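AT27789p (Drosophila melanogaster, PDB 5UZM) probably binds RNA, including mRNA, as an hnRNP F/H homologue called Glorund, of which this chain is the second quasi-RNA recognition motif. Local coordinates at residues A[20-25]-A[41-46]. Residues are numbered along the deposited sequence; the frame is centred on the assembly and turned at random.
Sequences VTEQQI and ILFVMD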
ATOM      1  N   VAL A  20     -10.879   6.028   0.900  1.00 24.71           N
ATOM      2  CA  VAL A  20      -9.537   6.006   1.459  1.00 17.38           C
ATOM      3  C   VAL A  20      -8.667   7.091   0.834  1.00 18.15           C
ATOM      4  O   VAL A  20      -8.766   7.403  -0.365  1.00 25.34           O
ATOM      5  CB  VAL A  20      -8.890   4.612   1.298  1.00 16.85           C
ATOM      6  CG1 VAL A  20      -8.617   4.292  -0.152  1.00 22.53           C
ATOM      7  CG2 VAL A  20      -7.593   4.560   2.096  1.00 19.27           C
ATOM      8  N   THR A  21      -7.779   7.651   1.642  1.00 14.77           N
ATOM      9  CA  THR A  21      -6.874   8.684   1.181  1.00 17.29           C
ATOM     10  C   THR A  21      -5.423   8.308   1.462  1.00 15.36           C
ATOM     11  O   THR A  21      -5.128   7.460   2.314  1.00 14.57           O
ATOM     12  CB  THR A  21      -7.139  10.045   1.857  1.00 20.64           C
ATOM     13  OG1 THR A  21      -6.759   9.986   3.238  1.00 23.20           O
ATOM     14  CG2 THR A  21      -8.626  10.492   1.730  1.00 20.43           C
ATOM     15  N   GLU A  22      -4.504   8.982   0.761  1.00 16.22           N
ATOM     16  CA  GLU A  22      -3.085   8.827   1.055  1.00 14.69           C
ATOM     17  C   GLU A  22      -2.790   9.150   2.510  1.00 14.42           C
ATOM     18  O   GLU A  22      -1.960   8.487   3.119  1.00 16.01           O
ATOM     19  CB  GLU A  22      -2.221   9.737   0.167  1.00 20.67           C
ATOM     20  CG  GLU A  22      -2.123   9.292  -1.298  1.00 20.17           C
ATOM     21  CD  GLU A  22      -1.328  10.278  -2.118  1.00 23.58           C
ATOM     22  OE1 GLU A  22      -1.402  10.204  -3.372  1.00 25.27           O
ATOM     23  OE2 GLU A  22      -0.650  11.120  -1.494  1.00 27.49           O
ATOM     24  N   GLN A  23      -3.507  10.107   3.105  1.00 17.23           N
ATOM     25  CA  GLN A  23      -3.245  10.428   4.508  1.00 17.97           C
ATOM     26  C   GLN A  23      -3.533   9.232   5.410  1.00 15.08           C
ATOM     27  O   GLN A  23      -2.794   8.976   6.379  1.00 16.61           O
ATOM     28  CB  GLN A  23      -4.095  11.633   4.938  1.00 21.89           C
ATOM     29  CG  GLN A  23      -3.869  12.016   6.388  1.00 30.79           C
ATOM     30  CD  GLN A  23      -4.741  13.191   6.839  1.00 44.36           C
ATOM     31  OE1 GLN A  23      -5.659  13.606   6.134  1.00 59.18           O
ATOM     32  NE2 GLN A  23      -4.438  13.736   8.007  1.00 39.26           N
ATOM     33  N   GLN A  24      -4.594   8.474   5.104  1.00 12.85           N
ATOM     34  CA  GLN A  24      -4.936   7.309   5.912  1.00 11.79           C
ATOM     35  C   GLN A  24      -3.903   6.199   5.751  1.00 12.48           C
ATOM     36  O   GLN A  24      -3.621   5.467   6.717  1.00 10.69           O
ATOM     37  CB  GLN A  24      -6.312   6.814   5.511  1.00 16.20           C
ATOM     38  CG  GLN A  24      -7.424   7.734   6.027  1.00 16.99           C
ATOM     39  CD  GLN A  24      -8.766   7.232   5.581  1.00 25.95           C
ATOM     40  OE1 GLN A  24      -9.011   7.106   4.397  1.00 28.73           O
ATOM     41  NE2 GLN A  24      -9.608   6.856   6.526  1.00 28.95           N
ATOM     42  N   ILE A  25      -3.371   6.034   4.546  1.00 10.01           N
ATOM     43  CA  ILE A  25      -2.301   5.045   4.333  1.00  8.02           C
ATOM     44  C   ILE A  25      -1.058   5.457   5.116  1.00 13.42           C
ATOM     45  O   ILE A  25      -0.401   4.628   5.748  1.00 11.77           O
ATOM     46  CB  ILE A  25      -1.968   4.884   2.837  1.00  9.92           C
ATOM     47  CG1 ILE A  25      -3.222   4.481   2.058  1.00 17.47           C
ATOM     48  CG2 ILE A  25      -0.793   3.897   2.638  1.00 13.45           C
ATOM     49  CD1 ILE A  25      -3.806   3.282   2.568  1.00 18.40           C
ATOM     50  N   ILE A  41       2.745   5.748  -3.069  1.00 16.58           N
ATOM     51  CA  ILE A  41       1.449   5.142  -2.748  1.00 14.93           C
ATOM     52  C   ILE A  41       0.645   5.195  -4.035  1.00 18.83           C
ATOM     53  O   ILE A  41       0.421   6.290  -4.575  1.00 23.62           O
ATOM     54  CB  ILE A  41       0.688   5.898  -1.640  1.00 16.49           C
ATOM     55  CG1 ILE A  41       1.466   5.933  -0.304  1.00 17.07           C
ATOM     56  CG2 ILE A  41      -0.759   5.347  -1.497  1.00 17.44           C
ATOM     57  CD1 ILE A  41       0.872   6.910   0.753  1.00 18.91           C
ATOM     58  N   LEU A  42       0.188   4.046  -4.516  1.00 17.09           N
ATOM     59  CA  LEU A  42      -0.614   4.000  -5.741  1.00 22.30           C
ATOM     60  C   LEU A  42      -1.873   3.185  -5.489  1.00 18.98           C
ATOM     61  O   LEU A  42      -1.793   2.040  -5.037  1.00 20.03           O
ATOM     62  CB  LEU A  42       0.191   3.410  -6.901  1.00 21.49           C
ATOM     63  CG  LEU A  42       1.310   4.342  -7.422  1.00 43.97           C
ATOM     64  CD1 LEU A  42       2.085   3.733  -8.589  1.00 40.76           C
ATOM     65  CD2 LEU A  42       0.776   5.733  -7.827  1.00 39.89           C
ATOM     66  N   PHE A  43      -3.030   3.794  -5.728  1.00 17.32           N
ATOM     67  CA  PHE A  43      -4.298   3.098  -5.631  1.00 16.36           C
ATOM     68  C   PHE A  43      -4.619   2.407  -6.948  1.00 20.05           C
ATOM     69  O   PHE A  43      -4.457   2.991  -8.029  1.00 23.18           O
ATOM     70  CB  PHE A  43      -5.398   4.066  -5.220  1.00 15.12           C
ATOM     71  CG  PHE A  43      -5.164   4.683  -3.863  1.00 20.75           C
ATOM     72  CD1 PHE A  43      -5.392   3.945  -2.725  1.00 16.81           C
ATOM     73  CD2 PHE A  43      -4.705   5.983  -3.724  1.00 23.39           C
ATOM     74  CE1 PHE A  43      -5.138   4.449  -1.459  1.00 20.11           C
ATOM     75  CE2 PHE A  43      -4.462   6.516  -2.445  1.00 23.20           C
ATOM     76  CZ  PHE A  43      -4.708   5.750  -1.315  1.00 25.14           C
ATOM     77  N   VAL A  44      -5.054   1.154  -6.862  1.00 16.00           N
ATOM     78  CA  VAL A  44      -5.378   0.386  -8.066  1.00 20.82           C
ATOM     79  C   VAL A  44      -6.783   0.744  -8.547  1.00 14.35           C
ATOM     80  O   VAL A  44      -7.729   0.814  -7.766  1.00 16.84           O
ATOM     81  CB  VAL A  44      -5.242  -1.122  -7.785  1.00 21.22           C
ATOM     82  CG1 VAL A  44      -5.535  -1.940  -9.046  1.00 21.68           C
ATOM     83  CG2 VAL A  44      -3.853  -1.448  -7.298  1.00 21.02           C
ATOM     84  N   MET A  45      -6.930   0.914  -9.878  1.00 17.99           N
ATOM     85  CA  MET A  45      -8.194   1.280 -10.506  1.00 16.53           C
ATOM     86  C   MET A  45      -8.575   0.218 -11.538  1.00 16.85           C
ATOM     87  O   MET A  45      -7.689  -0.431 -12.097  1.00 19.80           O
ATOM     88  CB  MET A  45      -8.080   2.646 -11.198  1.00 23.48           C
ATOM     89  CG  MET A  45      -7.598   3.757 -10.303  1.00 29.16           C
ATOM     90  SD  MET A  45      -8.871   4.296  -9.174  1.00 42.53           S
ATOM     91  CE  MET A  45      -7.894   4.614  -7.688  1.00 36.98           C
ATOM     92  N   ASP A  46      -9.882   0.072 -11.786  1.00 19.14           N
ATOM     93  CA  ASP A  46     -10.357  -0.792 -12.871  1.00 18.37           C
ATOM     94  C   ASP A  46     -10.235  -0.048 -14.203  1.00 17.53           C
ATOM     95  O   ASP A  46      -9.685   1.055 -14.269  1.00 18.61           O
ATOM     96  CB  ASP A  46     -11.771  -1.311 -12.612  1.00 23.19           C
ATOM     97  CG  ASP A  46     -12.882  -0.296 -12.857  1.00 30.24           C
ATOM     98  OD1 ASP A  46     -12.672   0.855 -13.313  1.00 22.86           O
ATOM     99  OD2 ASP A  46     -14.042  -0.685 -12.604  1.00 29.35           O
TER
HETATM  100  O   HOH W   1      -1.735   8.171  -4.844  1.00 35.06           O
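Glu-22 and Ile-41 have the nearest CA atoms across segments 20-25 and 41-46, 7.0 Å apart, where the first turn of helix 22-28 packs on strand 41-45. This is the helix-on-sheet packing of the quasi-RNA recognition motif, and the strand lies at the edge of the sheet, paired with strand 54-58. No direct hydrogen bond crosses the contact, so apolar side chains and a water carry it. The long aromatic side chain of Phe-43 spans from the strand to the start of the helix and offers several ring atoms to different neighbours: with CG anti to its carbonyl carbon (chi1 -62°), CZ lies 3.8 Å from Thr-21 C. Val-20 sets CG1 obliquely against the ring, 3.7 Å from CE1, while Ile-25 brings CG1 to 3.9 Å from CZ. Glu-22 lays its aliphatic CG at the ring edge, 3.8 Å from CE2. A leucine in place of Phe-43 would lack CE1, CE2 and CZ, and would probably open a gap beside Val-20 CG1, Glu-22 CG and Ile-25 CG1. Deeper in, the branched Ile-25 and Ile-41 fill the buried side, CG2 of the former 3.9 Å from CD1 of the latter, and Ile-25 continues to Val-57 and Leu-16. Thr-21, whose short side chain lets OG1 accept from Gln-24 N, is the N-cap; Gln-24 OE1 in return accepts from Thr-21 N, completing a capping box. Glutamate suits its solvent-facing position: CG packs on the ring while the extended chain carries the carboxylate to a water that donates to both Glu-22 OE1 and, at 2.9 Å from the water oxygen, Ile-41 O.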